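Local atomic coordinates of hemoglobin component VII (PDB entry 1X46), a protein that binds a heme group and, as a member of the globin family from a midge larva, probably carries or stores oxygen. Residues A[25-30]-A[54-59]; A[34-39]-A[113-118]; A[13-18]-A[77-82]; A[2-7]-A[83-88]. All blocks are in the same frame, centred on the assembly; numbering follows the deposited sequence.

Contact 1 (A[25-30]-A[54-59]); sequences KEVDIL and SLKDTA
V27 and K56 make the direct touch here. Methyl CG1 of V27 meets the aliphatic part of K56, with V27 CG1 3.7 Å from K56 CG. CD of the lysine is a little farther from the same methyl. The two side chains cross obliquely. V27 points at the 54-59 segment, and its CG1 stands anti to the backbone N (chi1 162°), which carries that methyl outward to the lysine. The K56 chain then bends at chi3 (44°), and its amino end comes near D28.

The charged ends do not meet. D28 OD1 and K56 NZ lie 4.7 Å apart, and a water sits between them. K56 NZ donates to this water at 3.2 Å. The water in turn gives a weak bond to D28 OD1. K56 also makes a cation-pi contact with Y31, one helical turn after V27.

The second shell fixes the backbone of K56. K56 is the first residue past helix 52-55, and a type II beta turn runs from L55 to T58. L55 O accepts from T58 N at 3.1 Å and from T58 OG1 at 2.6 Å, the hydroxyl lying in the carbonyl plane on a lone pair. T58 is also the N-cap residue of helix 59-78. V27 also packs on F61 of that helix.

The contact is small and lies at the surface. It joins the start of helix 26-36 to the turn before helix 59-78 by apolar touch and one water. The opposite charges of D28 and K56 probably add a modest, solvent-screened attraction.

Contact 2 (A[34-39]-A[113-118]); sequences FKSYPA and ETALEA
Between 34-39 and 113-118 the backbones are nearest at S36 and A115, with CA atoms 6.5 Å apart, and the chain leaves helical geometry at Y37. Y37 is also the N-cap residue of helix 38-41. Its side chain points at the 113-118 segment and carries most of the contact. The ring meets A115 with its edge: A115 CB lies near the ring plane, 4.2 Å from Y37 CE2. The phenol end goes on to T114, where Y37 OH is 3.5 Å from methyl CG2. The tyrosine lies roughly perpendicular to the threonine side chain. CG2 of T114 stands anti to the backbone N (chi1 -66° for OG1), which turns the methyl to the phenol, while OG1 bonds to E110 O in its own helix. S36 CB adds a touch to A115 CB at 4.2 Å. Its OG bonds back to N32 O. The heme and the Y37 side chain are about 8 Å apart at their nearest atoms.

This is helix-to-helix packing within the all-helical globin fold. A115 also touches N32, and L116 packs on I29, both on helix 26-36. E113 and L116 also pack on helix 129-146, so both helices press on helix 106-123.

Contact 3 (A[13-18]-A[77-82]); sequences ALVKSS and ALMGVA
The side chains of K16 and M79 run antiparallel, side by side. The lysine is fully extended beyond CG and reaches from helix 9-20 to the chain just after helix 59-78. Its CG stands anti to the carbonyl carbon (chi1 -69°), and the straight chain carries NZ to the backbone of M79. K16 NZ donates to M79 O at 2.9 Å. The amino group comes from above the carbonyl plane, 40° out of it, not on a lone pair. The methylene next to it also packs, with K16 CE 4.2 Å from M79 CB. The M79 chain runs the other way and bends at chi3. Its methyl end reaches V15, where M79 CE is 4.2 Å from V15 CG1. An alanine in place of K16 would remove the long arm and would probably leave M79 O without this donor and the M79 CB side less covered.

V15 also packs on W135 and A134 of helix 129-146.

The contact joins the first helix of the globin fold to the turn after helix 59-78, away from the heme site. A charged amino group holds a carbonyl in that non-helical turn. Beside it, the M79 methyl meets the buried V15.

Contact 4 (A[2-7]-A[83-88]); sequences PTWVDM and ENRPAL
The W4 indole meets helix 85-100 with its six-membered ring. L88 CD2 lies at the ring edge, near its plane, 4.4 Å from W4 CH2. R85 approaches the same ring obliquely, with its CD 4.2 Å from W4 CZ2. The guanidinium plane is turned 69° from the ring plane, so the two groups are not stacked. K89, the residue after L88, makes a cation-pi contact with W4. At the NE1 edge of the indole, D6 CG lies in the ring plane.

W4 NE1 donates to D6 OD1 at 3.1 Å with an N-H...O angle of 152°. The bond keeps close to the indole plane but meets the carboxylate from well above its own plane. It ties the indole to its own segment. W4 has its CG anti to the backbone N (chi1 -173°), which swings the ring out to the helix. R85 bends at chi3, and its NH1 comes to 5.0 Å from D6 OD1. These opposite charges do not touch but may attract weakly.

A serine in place of W4 would take away the whole indole and would probably open a gap beside L88 and R85, leaving D6 without its NE1 partner.

W4 also packs on N141 and S144 of helix 129-146, and V5 O accepts from N141 ND2. L88 packs inward on A75 and L78 of helix 59-78. The arrangement is a non-helical N-terminal segment laid across helices of a globin fold, with one tryptophan bridging helix 85-100 and helix 129-146. It is structural packing, away from the heme site.

Contacts 1 and 2 share helix 26-36 and touch through I29 and L116, with centres 14 Å apart. Contacts 3 and 4 form a second pair, with centres 12 Å apart. They touch where L78 packs on N84 and L88, and where M79 meets M7. Contacts 2 and 4 lie on opposite sides of the chain's centre, 25 Å apart between centres. Along the chain, contact 4 encloses contact 3, which encloses contact 1. Contact 2 crosses the other three. The N-terminal segment is thus tied to helix 85-100, and helices 9-20 and 26-36 to later parts of the chain. Together the contacts link early and late parts of the all-helical globin fold that holds the heme.

Contact 1 (A[25-30]-A[54-59])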
loop_
_atom_site.group_PDB
_atom_site.type_symbol
_atom_site.label_atom_id
_atom_site.label_comp_id
_atom_site.label_asym_id
_atom_site.label_seq_id
_atom_site.Cartn_x
_atom_site.Cartn_y
_atom_site.Cartn_z
ATOM N N LYS A 25 -11.296 5.593 -2.371
ATOM C CA LYS A 25 -11.098 5.378 -3.799
ATOM C C LYS A 25 -10.442 4.013 -4.035
ATOM O O LYS A 25 -9.564 3.893 -4.881
ATOM C CB LYS A 25 -10.240 6.492 -4.409
ATOM C CG LYS A 25 -10.891 7.894 -4.308
ATOM C CD LYS A 25 -9.959 8.979 -4.841
ATOM C CE LYS A 25 -10.635 10.354 -4.854
ATOM N NZ LYS A 25 -10.987 10.854 -3.482
ATOM N N GLU A 26 -10.870 2.995 -3.284
ATOM C CA GLU A 26 -10.224 1.672 -3.299
ATOM C C GLU A 26 -10.147 1.076 -4.685
ATOM O O GLU A 26 -9.112 0.598 -5.108
ATOM C CB GLU A 26 -11.035 0.705 -2.417
ATOM C CG GLU A 26 -11.379 1.215 -1.027
ATOM C CD GLU A 26 -12.774 1.795 -0.925
ATOM O OE1 GLU A 26 -13.160 2.590 -1.784
ATOM O OE2 GLU A 26 -13.477 1.448 0.061
ATOM N N VAL A 27 -11.252 1.125 -5.421
ATOM C CA VAL A 27 -11.284 0.548 -6.765
ATOM C C VAL A 27 -10.305 1.281 -7.682
ATOM O O VAL A 27 -9.556 0.640 -8.420
ATOM C CB VAL A 27 -12.737 0.579 -7.323
ATOM C CG1 VAL A 27 -12.772 0.411 -8.830
ATOM C CG2 VAL A 27 -13.600 -0.509 -6.642
ATOM N N ASP A 28 -10.289 2.611 -7.592
ATOM C CA ASP A 28 -9.386 3.395 -8.437
ATOM C C ASP A 28 -7.938 3.131 -8.062
ATOM O O ASP A 28 -7.069 3.098 -8.962
ATOM C CB ASP A 28 -9.679 4.889 -8.377
ATOM C CG ASP A 28 -11.007 5.267 -9.035
ATOM O OD1 ASP A 28 -11.521 4.513 -9.880
ATOM O OD2 ASP A 28 -11.597 6.332 -8.729
ATOM N N ILE A 29 -7.653 2.922 -6.773
ATOM C CA ILE A 29 -6.267 2.627 -6.382
ATOM C C ILE A 29 -5.842 1.294 -6.993
ATOM O O ILE A 29 -4.736 1.176 -7.553
ATOM C CB ILE A 29 -6.156 2.549 -4.824
ATOM C CG1 ILE A 29 -6.281 3.949 -4.213
ATOM C CG2 ILE A 29 -4.817 1.874 -4.408
ATOM C CD1 ILE A 29 -6.569 3.918 -2.713
ATOM N N LEU A 30 -6.699 0.275 -6.914
ATOM C CA LEU A 30 -6.348 -1.024 -7.488
ATOM C C LEU A 30 -6.235 -0.973 -8.994
ATOM O O LEU A 30 -5.316 -1.573 -9.591
ATOM C CB LEU A 30 -7.329 -2.143 -7.049
ATOM C CG LEU A 30 -6.973 -3.573 -7.458
ATOM C CD1 LEU A 30 -5.598 -3.956 -6.877
ATOM C CD2 LEU A 30 -8.062 -4.567 -6.969
ATOM N N SER A 54 -12.777 -4.422 -18.177
ATOM C CA SER A 54 -13.947 -5.239 -17.837
ATOM C C SER A 54 -14.056 -5.449 -16.340
ATOM O O SER A 54 -15.148 -5.541 -15.798
ATOM C CB SER A 54 -13.828 -6.626 -18.491
ATOM O OG SER A 54 -13.764 -6.512 -19.899
ATOM N N LEU A 55 -12.916 -5.567 -15.679
ATOM C CA LEU A 55 -12.909 -5.839 -14.233
ATOM C C LEU A 55 -13.420 -4.687 -13.358
ATOM O O LEU A 55 -14.055 -4.916 -12.310
ATOM C CB LEU A 55 -11.500 -6.231 -13.787
ATOM C CG LEU A 55 -11.020 -7.623 -14.169
ATOM C CD1 LEU A 55 -9.504 -7.719 -13.953
ATOM C CD2 LEU A 55 -11.725 -8.710 -13.343
ATOM N N LYS A 56 -13.122 -3.444 -13.716
ATOM C CA LYS A 56 -13.563 -2.301 -12.940
ATOM C C LYS A 56 -15.133 -2.241 -12.791
ATOM O O LYS A 56 -15.866 -2.492 -13.735
ATOM C CB LYS A 56 -12.972 -1.000 -13.519
ATOM C CG LYS A 56 -12.947 0.141 -12.526
ATOM C CD LYS A 56 -11.974 1.311 -12.818
ATOM C CE LYS A 56 -11.958 1.769 -14.260
ATOM N NZ LYS A 56 -11.528 3.202 -14.387
ATOM N N ASP A 57 -15.631 -1.931 -11.600
ATOM C CA ASP A 57 -17.066 -1.943 -11.313
ATOM C C ASP A 57 -17.693 -3.333 -11.177
ATOM O O ASP A 57 -18.907 -3.456 -11.159
ATOM C CB ASP A 57 -17.867 -1.059 -12.289
ATOM C CG ASP A 57 -17.405 0.378 -12.258
ATOM O OD1 ASP A 57 -17.529 1.014 -11.188
ATOM O OD2 ASP A 57 -16.871 0.938 -13.226
ATOM N N THR A 58 -16.865 -4.364 -11.074
ATOM C CA THR A 58 -17.363 -5.698 -10.723
ATOM C C THR A 58 -17.080 -5.971 -9.282
ATOM O O THR A 58 -16.109 -5.454 -8.697
ATOM C CB THR A 58 -16.794 -6.827 -11.591
ATOM O OG1 THR A 58 -15.377 -6.999 -11.360
ATOM C CG2 THR A 58 -16.949 -6.478 -13.089
ATOM N N ALA A 59 -17.908 -6.824 -8.704
ATOM C CA ALA A 59 -17.768 -7.122 -7.290
ATOM C C ALA A 59 -16.465 -7.820 -6.915
ATOM O O ALA A 59 -15.877 -7.445 -5.915
ATOM C CB ALA A 59 -19.016 -7.903 -6.751
HETATM O O HOH W 1 -9.848 5.049 -12.464
#

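Contact 2 (A[34-39]-A[113-118])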
loop_
_atom_site.group_PDB
_atom_site.type_symbol
_atom_site.label_atom_id
_atom_site.label_comp_id
_atom_site.label_asym_id
_atom_site.label_seq_id
_atom_site.Cartn_x
_atom_site.Cartn_y
_atom_site.Cartn_z
ATOM N N PHE A 34 -2.877 -2.019 -11.230
ATOM C CA PHE A 34 -2.824 -2.991 -12.301
ATOM C C PHE A 34 -2.558 -2.331 -13.660
ATOM O O PHE A 34 -1.912 -2.952 -14.506
ATOM C CB PHE A 34 -4.153 -3.769 -12.349
ATOM C CG PHE A 34 -4.324 -4.787 -11.227
ATOM C CD1 PHE A 34 -3.245 -5.219 -10.448
ATOM C CD2 PHE A 34 -5.572 -5.332 -11.003
ATOM C CE1 PHE A 34 -3.435 -6.160 -9.445
ATOM C CE2 PHE A 34 -5.786 -6.284 -10.020
ATOM C CZ PHE A 34 -4.736 -6.703 -9.231
ATOM N N LYS A 35 -3.070 -1.119 -13.881
ATOM C CA LYS A 35 -2.793 -0.388 -15.136
ATOM C C LYS A 35 -1.286 -0.120 -15.243
ATOM O O LYS A 35 -0.706 -0.312 -16.326
ATOM C CB LYS A 35 -3.621 0.903 -15.225
ATOM C CG LYS A 35 -3.552 1.602 -16.578
ATOM C CD LYS A 35 -4.490 0.951 -17.602
ATOM C CE LYS A 35 -4.557 1.788 -18.875
ATOM N NZ LYS A 35 -3.719 1.232 -19.983
ATOM N N SER A 36 -0.662 0.273 -14.135
ATOM C CA SER A 36 0.748 0.596 -14.127
ATOM C C SER A 36 1.622 -0.655 -14.152
ATOM O O SER A 36 2.760 -0.631 -14.667
ATOM C CB SER A 36 1.095 1.382 -12.890
ATOM O OG SER A 36 0.445 2.638 -12.924
ATOM N N TYR A 37 1.120 -1.757 -13.589
ATOM C CA TYR A 37 1.833 -3.030 -13.475
ATOM C C TYR A 37 0.964 -4.216 -13.894
ATOM O O TYR A 37 0.551 -5.034 -13.065
ATOM C CB TYR A 37 2.401 -3.223 -12.041
ATOM C CG TYR A 37 3.402 -2.139 -11.776
ATOM C CD1 TYR A 37 4.711 -2.234 -12.284
ATOM C CD2 TYR A 37 3.033 -0.977 -11.117
ATOM C CE1 TYR A 37 5.620 -1.182 -12.104
ATOM C CE2 TYR A 37 3.930 0.056 -10.926
ATOM C CZ TYR A 37 5.236 -0.062 -11.410
ATOM O OH TYR A 37 6.118 0.977 -11.229
ATOM N N PRO A 38 0.684 -4.349 -15.186
ATOM C CA PRO A 38 -0.116 -5.504 -15.645
ATOM C C PRO A 38 0.449 -6.865 -15.226
ATOM O O PRO A 38 -0.306 -7.811 -14.980
ATOM C CB PRO A 38 -0.170 -5.317 -17.181
ATOM C CG PRO A 38 0.099 -3.846 -17.369
ATOM C CD PRO A 38 1.002 -3.408 -16.277
ATOM N N ALA A 39 1.773 -6.990 -15.132
ATOM C CA ALA A 39 2.382 -8.252 -14.700
ATOM C C ALA A 39 1.992 -8.630 -13.267
ATOM O O ALA A 39 1.987 -9.825 -12.914
ATOM C CB ALA A 39 3.890 -8.181 -14.838
ATOM N N GLU A 113 4.177 0.777 -4.320
ATOM C CA GLU A 113 4.508 2.112 -3.820
ATOM C C GLU A 113 4.560 3.153 -4.953
ATOM O O GLU A 113 4.011 4.234 -4.829
ATOM C CB GLU A 113 5.827 2.065 -3.044
ATOM C CG GLU A 113 6.396 3.436 -2.693
ATOM C CD GLU A 113 7.801 3.399 -2.074
ATOM O OE1 GLU A 113 8.470 2.371 -2.107
ATOM O OE2 GLU A 113 8.253 4.481 -1.615
ATOM N N THR A 114 5.267 2.825 -6.033
ATOM C CA THR A 114 5.383 3.733 -7.165
ATOM C C THR A 114 4.029 4.139 -7.733
ATOM O O THR A 114 3.758 5.347 -7.935
ATOM C CB THR A 114 6.265 3.087 -8.236
ATOM O OG1 THR A 114 7.608 2.967 -7.706
ATOM C CG2 THR A 114 6.377 4.001 -9.468
ATOM N N ALA A 115 3.159 3.138 -7.906
ATOM C CA ALA A 115 1.826 3.440 -8.395
ATOM C C ALA A 115 1.016 4.284 -7.407
ATOM O O ALA A 115 0.336 5.201 -7.836
ATOM C CB ALA A 115 1.064 2.170 -8.756
ATOM N N LEU A 116 1.072 3.956 -6.107
ATOM C CA LEU A 116 0.349 4.725 -5.097
ATOM C C LEU A 116 0.855 6.161 -5.050
ATOM O O LEU A 116 0.071 7.089 -4.845
ATOM C CB LEU A 116 0.472 4.063 -3.713
ATOM C CG LEU A 116 -0.519 4.618 -2.663
ATOM C CD1 LEU A 116 -1.919 4.194 -2.996
ATOM C CD2 LEU A 116 -0.212 4.137 -1.239
ATOM N N GLU A 117 2.183 6.367 -5.182
ATOM C CA GLU A 117 2.748 7.710 -5.189
ATOM C C GLU A 117 2.163 8.544 -6.325
ATOM O O GLU A 117 1.787 9.729 -6.131
ATOM C CB GLU A 117 4.281 7.709 -5.297
ATOM C CG GLU A 117 5.015 7.149 -4.102
ATOM C CD GLU A 117 6.499 6.927 -4.380
ATOM O OE1 GLU A 117 6.871 6.620 -5.535
ATOM O OE2 GLU A 117 7.303 7.055 -3.433
ATOM N N ALA A 118 2.075 7.932 -7.507
ATOM C CA ALA A 118 1.484 8.626 -8.651
ATOM C C ALA A 118 0.019 8.939 -8.390
ATOM O O ALA A 118 -0.458 10.010 -8.709
ATOM C CB ALA A 118 1.644 7.812 -9.919
#

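Contact 3 (A[13-18]-A[77-82])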
loop_
_atom_site.group_PDB
_atom_site.type_symbol
_atom_site.label_atom_id
_atom_site.label_comp_id
_atom_site.label_asym_id
_atom_site.label_seq_id
_atom_site.Cartn_x
_atom_site.Cartn_y
_atom_site.Cartn_z
ATOM N N ALA A 13 1.411 12.501 10.369
ATOM C CA ALA A 13 0.194 13.238 10.067
ATOM C C ALA A 13 0.001 13.441 8.573
ATOM O O ALA A 13 -1.132 13.385 8.077
ATOM C CB ALA A 13 0.163 14.597 10.825
ATOM N N LEU A 14 1.103 13.640 7.851
ATOM C CA LEU A 14 1.007 13.880 6.399
ATOM C C LEU A 14 0.508 12.630 5.683
ATOM O O LEU A 14 -0.324 12.726 4.766
ATOM C CB LEU A 14 2.344 14.291 5.803
ATOM C CG LEU A 14 2.858 15.706 6.095
ATOM C CD1 LEU A 14 4.272 15.864 5.529
ATOM C CD2 LEU A 14 1.934 16.758 5.533
ATOM N N VAL A 15 1.019 11.471 6.112
ATOM C CA VAL A 15 0.509 10.197 5.608
ATOM C C VAL A 15 -0.960 9.994 5.981
ATOM O O VAL A 15 -1.762 9.695 5.121
ATOM C CB VAL A 15 1.367 9.025 6.110
ATOM C CG1 VAL A 15 0.718 7.675 5.797
ATOM C CG2 VAL A 15 2.812 9.121 5.541
ATOM N N LYS A 16 -1.325 10.158 7.257
ATOM C CA LYS A 16 -2.733 9.949 7.626
ATOM C C LYS A 16 -3.687 10.889 6.859
ATOM O O LYS A 16 -4.735 10.443 6.366
ATOM C CB LYS A 16 -2.946 10.137 9.132
ATOM C CG LYS A 16 -2.322 9.081 9.999
ATOM C CD LYS A 16 -2.559 9.335 11.491
ATOM C CE LYS A 16 -1.961 8.172 12.291
ATOM N NZ LYS A 16 -2.031 8.382 13.771
ATOM N N SER A 17 -3.309 12.161 6.727
ATOM C CA SER A 17 -4.207 13.120 6.081
ATOM C C SER A 17 -4.312 12.941 4.573
ATOM O O SER A 17 -5.400 13.050 4.016
ATOM C CB SER A 17 -3.872 14.568 6.439
ATOM O OG SER A 17 -2.532 14.882 6.151
ATOM N N SER A 18 -3.189 12.636 3.911
ATOM C CA SER A 18 -3.232 12.401 2.484
ATOM C C SER A 18 -3.913 11.059 2.158
ATOM O O SER A 18 -4.653 10.942 1.184
ATOM C CB SER A 18 -1.820 12.524 1.859
ATOM O OG SER A 18 -0.914 11.580 2.392
ATOM N N ALA A 77 -3.799 3.606 10.844
ATOM C CA ALA A 77 -4.418 3.915 12.152
ATOM C C ALA A 77 -3.520 3.617 13.348
ATOM O O ALA A 77 -3.552 4.356 14.349
ATOM C CB ALA A 77 -5.740 3.164 12.322
ATOM N N LEU A 78 -2.722 2.558 13.221
ATOM C CA LEU A 78 -1.779 2.127 14.257
ATOM C C LEU A 78 -0.478 2.956 14.351
ATOM O O LEU A 78 0.302 2.781 15.302
ATOM C CB LEU A 78 -1.446 0.647 14.104
ATOM C CG LEU A 78 -2.614 -0.310 14.328
ATOM C CD1 LEU A 78 -2.199 -1.689 13.890
ATOM C CD2 LEU A 78 -3.056 -0.321 15.805
ATOM N N MET A 79 -0.242 3.825 13.369
ATOM C CA MET A 79 0.952 4.682 13.363
ATOM C C MET A 79 0.860 5.779 14.410
ATOM O O MET A 79 -0.216 6.266 14.701
ATOM C CB MET A 79 1.111 5.345 12.009
ATOM C CG MET A 79 1.564 4.411 10.964
ATOM S SD MET A 79 1.462 5.138 9.294
ATOM C CE MET A 79 2.742 6.350 9.287
ATOM N N GLY A 80 2.013 6.189 14.944
ATOM C CA GLY A 80 2.078 7.409 15.738
ATOM C C GLY A 80 2.054 7.243 17.245
ATOM O O GLY A 80 2.192 8.230 17.977
ATOM N N VAL A 81 1.869 5.998 17.688
ATOM C CA VAL A 81 1.691 5.650 19.096
ATOM C C VAL A 81 2.608 4.484 19.466
ATOM O O VAL A 81 2.525 3.392 18.902
ATOM C CB VAL A 81 0.214 5.240 19.370
ATOM C CG1 VAL A 81 0.005 4.912 20.817
ATOM C CG2 VAL A 81 -0.751 6.351 18.965
ATOM N N ALA A 82 3.464 4.681 20.466
ATOM C CA ALA A 82 4.411 3.637 20.816
ATOM C C ALA A 82 3.739 2.313 21.224
ATOM O O ALA A 82 4.189 1.242 20.821
ATOM C CB ALA A 82 5.360 4.130 21.912
#

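Contact 4 (A[2-7]-A[83-88])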
loop_
_atom_site.group_PDB
_atom_site.type_symbol
_atom_site.label_atom_id
_atom_site.label_comp_id
_atom_site.label_asym_id
_atom_site.label_seq_id
_atom_site.Cartn_x
_atom_site.Cartn_y
_atom_site.Cartn_z
ATOM N N PRO A 2 15.884 -2.694 4.062
ATOM C CA PRO A 2 15.849 -1.434 4.799
ATOM C C PRO A 2 15.911 -1.616 6.305
ATOM O O PRO A 2 15.630 -2.685 6.852
ATOM C CB PRO A 2 14.520 -0.810 4.361
ATOM C CG PRO A 2 14.322 -1.445 2.957
ATOM C CD PRO A 2 14.699 -2.846 3.191
ATOM N N THR A 3 16.342 -0.544 6.945
ATOM C CA THR A 3 16.459 -0.441 8.392
ATOM C C THR A 3 15.361 0.495 8.878
ATOM O O THR A 3 15.134 1.568 8.301
ATOM C CB THR A 3 17.875 0.103 8.728
ATOM O OG1 THR A 3 18.863 -0.836 8.266
ATOM C CG2 THR A 3 18.104 0.188 10.238
ATOM N N TRP A 4 14.636 0.109 9.919
ATOM C CA TRP A 4 13.616 0.976 10.499
ATOM C C TRP A 4 14.215 2.292 11.049
ATOM O O TRP A 4 15.215 2.272 11.764
ATOM C CB TRP A 4 12.864 0.226 11.591
ATOM C CG TRP A 4 11.674 0.926 12.190
ATOM C CD1 TRP A 4 11.693 1.994 13.042
ATOM C CD2 TRP A 4 10.289 0.576 12.025
ATOM N NE1 TRP A 4 10.414 2.325 13.420
ATOM C CE2 TRP A 4 9.529 1.479 12.803
ATOM C CE3 TRP A 4 9.612 -0.417 11.299
ATOM C CZ2 TRP A 4 8.113 1.432 12.875
ATOM C CZ3 TRP A 4 8.194 -0.459 11.347
ATOM C CH2 TRP A 4 7.464 0.445 12.159
ATOM N N VAL A 5 13.621 3.417 10.660
ATOM C CA VAL A 5 14.018 4.745 11.127
ATOM C C VAL A 5 12.703 5.363 11.592
ATOM O O VAL A 5 11.808 5.625 10.777
ATOM C CB VAL A 5 14.701 5.588 9.976
ATOM C CG1 VAL A 5 14.928 7.061 10.369
ATOM C CG2 VAL A 5 16.006 4.953 9.518
ATOM N N ASP A 6 12.540 5.565 12.895
ATOM C CA ASP A 6 11.287 6.118 13.431
ATOM C C ASP A 6 10.852 7.391 12.709
ATOM O O ASP A 6 11.656 8.287 12.467
ATOM C CB ASP A 6 11.416 6.409 14.931
ATOM C CG ASP A 6 11.524 5.142 15.759
ATOM O OD1 ASP A 6 10.552 4.352 15.771
ATOM O OD2 ASP A 6 12.538 4.858 16.440
ATOM N N MET A 7 9.579 7.455 12.357
ATOM C CA MET A 7 9.067 8.593 11.611
ATOM C C MET A 7 8.845 9.751 12.551
ATOM O O MET A 7 8.503 9.562 13.712
ATOM C CB MET A 7 7.737 8.253 10.959
ATOM C CG MET A 7 7.870 7.429 9.699
ATOM S SD MET A 7 6.248 6.979 9.039
ATOM C CE MET A 7 5.778 8.552 8.323
ATOM N N GLU A 83 2.655 2.387 22.001
ATOM C CA GLU A 83 2.029 1.157 22.486
ATOM C C GLU A 83 1.386 0.341 21.357
ATOM O O GLU A 83 1.072 -0.831 21.544
ATOM C CB GLU A 83 1.033 1.428 23.627
ATOM C CG GLU A 83 0.115 2.616 23.420
ATOM C CD GLU A 83 0.603 3.867 24.143
ATOM O OE1 GLU A 83 1.583 4.504 23.671
ATOM O OE2 GLU A 83 0.002 4.220 25.186
ATOM N N ASN A 84 1.219 0.958 20.178
ATOM C CA ASN A 84 0.674 0.268 19.009
ATOM C C ASN A 84 1.743 -0.293 18.070
ATOM O O ASN A 84 1.424 -0.993 17.090
ATOM C CB ASN A 84 -0.256 1.192 18.215
ATOM C CG ASN A 84 -1.637 1.347 18.846
ATOM O OD1 ASN A 84 -2.109 0.485 19.609
ATOM N ND2 ASN A 84 -2.301 2.437 18.501
ATOM N N ARG A 85 3.007 -0.020 18.368
ATOM C CA ARG A 85 4.073 -0.487 17.470
ATOM C C ARG A 85 4.113 -2.023 17.333
ATOM O O ARG A 85 4.254 -2.510 16.200
ATOM C CB ARG A 85 5.447 0.080 17.847
ATOM C CG ARG A 85 6.452 0.068 16.685
ATOM C CD ARG A 85 7.730 0.854 16.977
ATOM N NE ARG A 85 8.320 0.341 18.209
ATOM C CZ ARG A 85 8.405 1.000 19.368
ATOM N NH1 ARG A 85 7.980 2.261 19.483
ATOM N NH2 ARG A 85 8.935 0.391 20.421
ATOM N N PRO A 86 4.015 -2.814 18.416
ATOM C CA PRO A 86 3.953 -4.279 18.260
ATOM C C PRO A 86 2.794 -4.726 17.382
ATOM O O PRO A 86 3.005 -5.593 16.529
ATOM C CB PRO A 86 3.789 -4.806 19.699
ATOM C CG PRO A 86 4.308 -3.713 20.557
ATOM C CD PRO A 86 4.017 -2.427 19.848
ATOM N N ALA A 87 1.609 -4.155 17.583
ATOM C CA ALA A 87 0.457 -4.497 16.765
ATOM C C ALA A 87 0.679 -4.142 15.299
ATOM O O ALA A 87 0.311 -4.921 14.402
ATOM C CB ALA A 87 -0.790 -3.827 17.288
ATOM N N LEU A 88 1.247 -2.963 15.073
ATOM C CA LEU A 88 1.531 -2.539 13.701
ATOM C C LEU A 88 2.533 -3.479 13.051
ATOM O O LEU A 88 2.340 -3.929 11.904
ATOM C CB LEU A 88 2.034 -1.105 13.682
ATOM C CG LEU A 88 2.643 -0.580 12.374
ATOM C CD1 LEU A 88 1.620 -0.586 11.247
ATOM C CD2 LEU A 88 3.154 0.812 12.635
#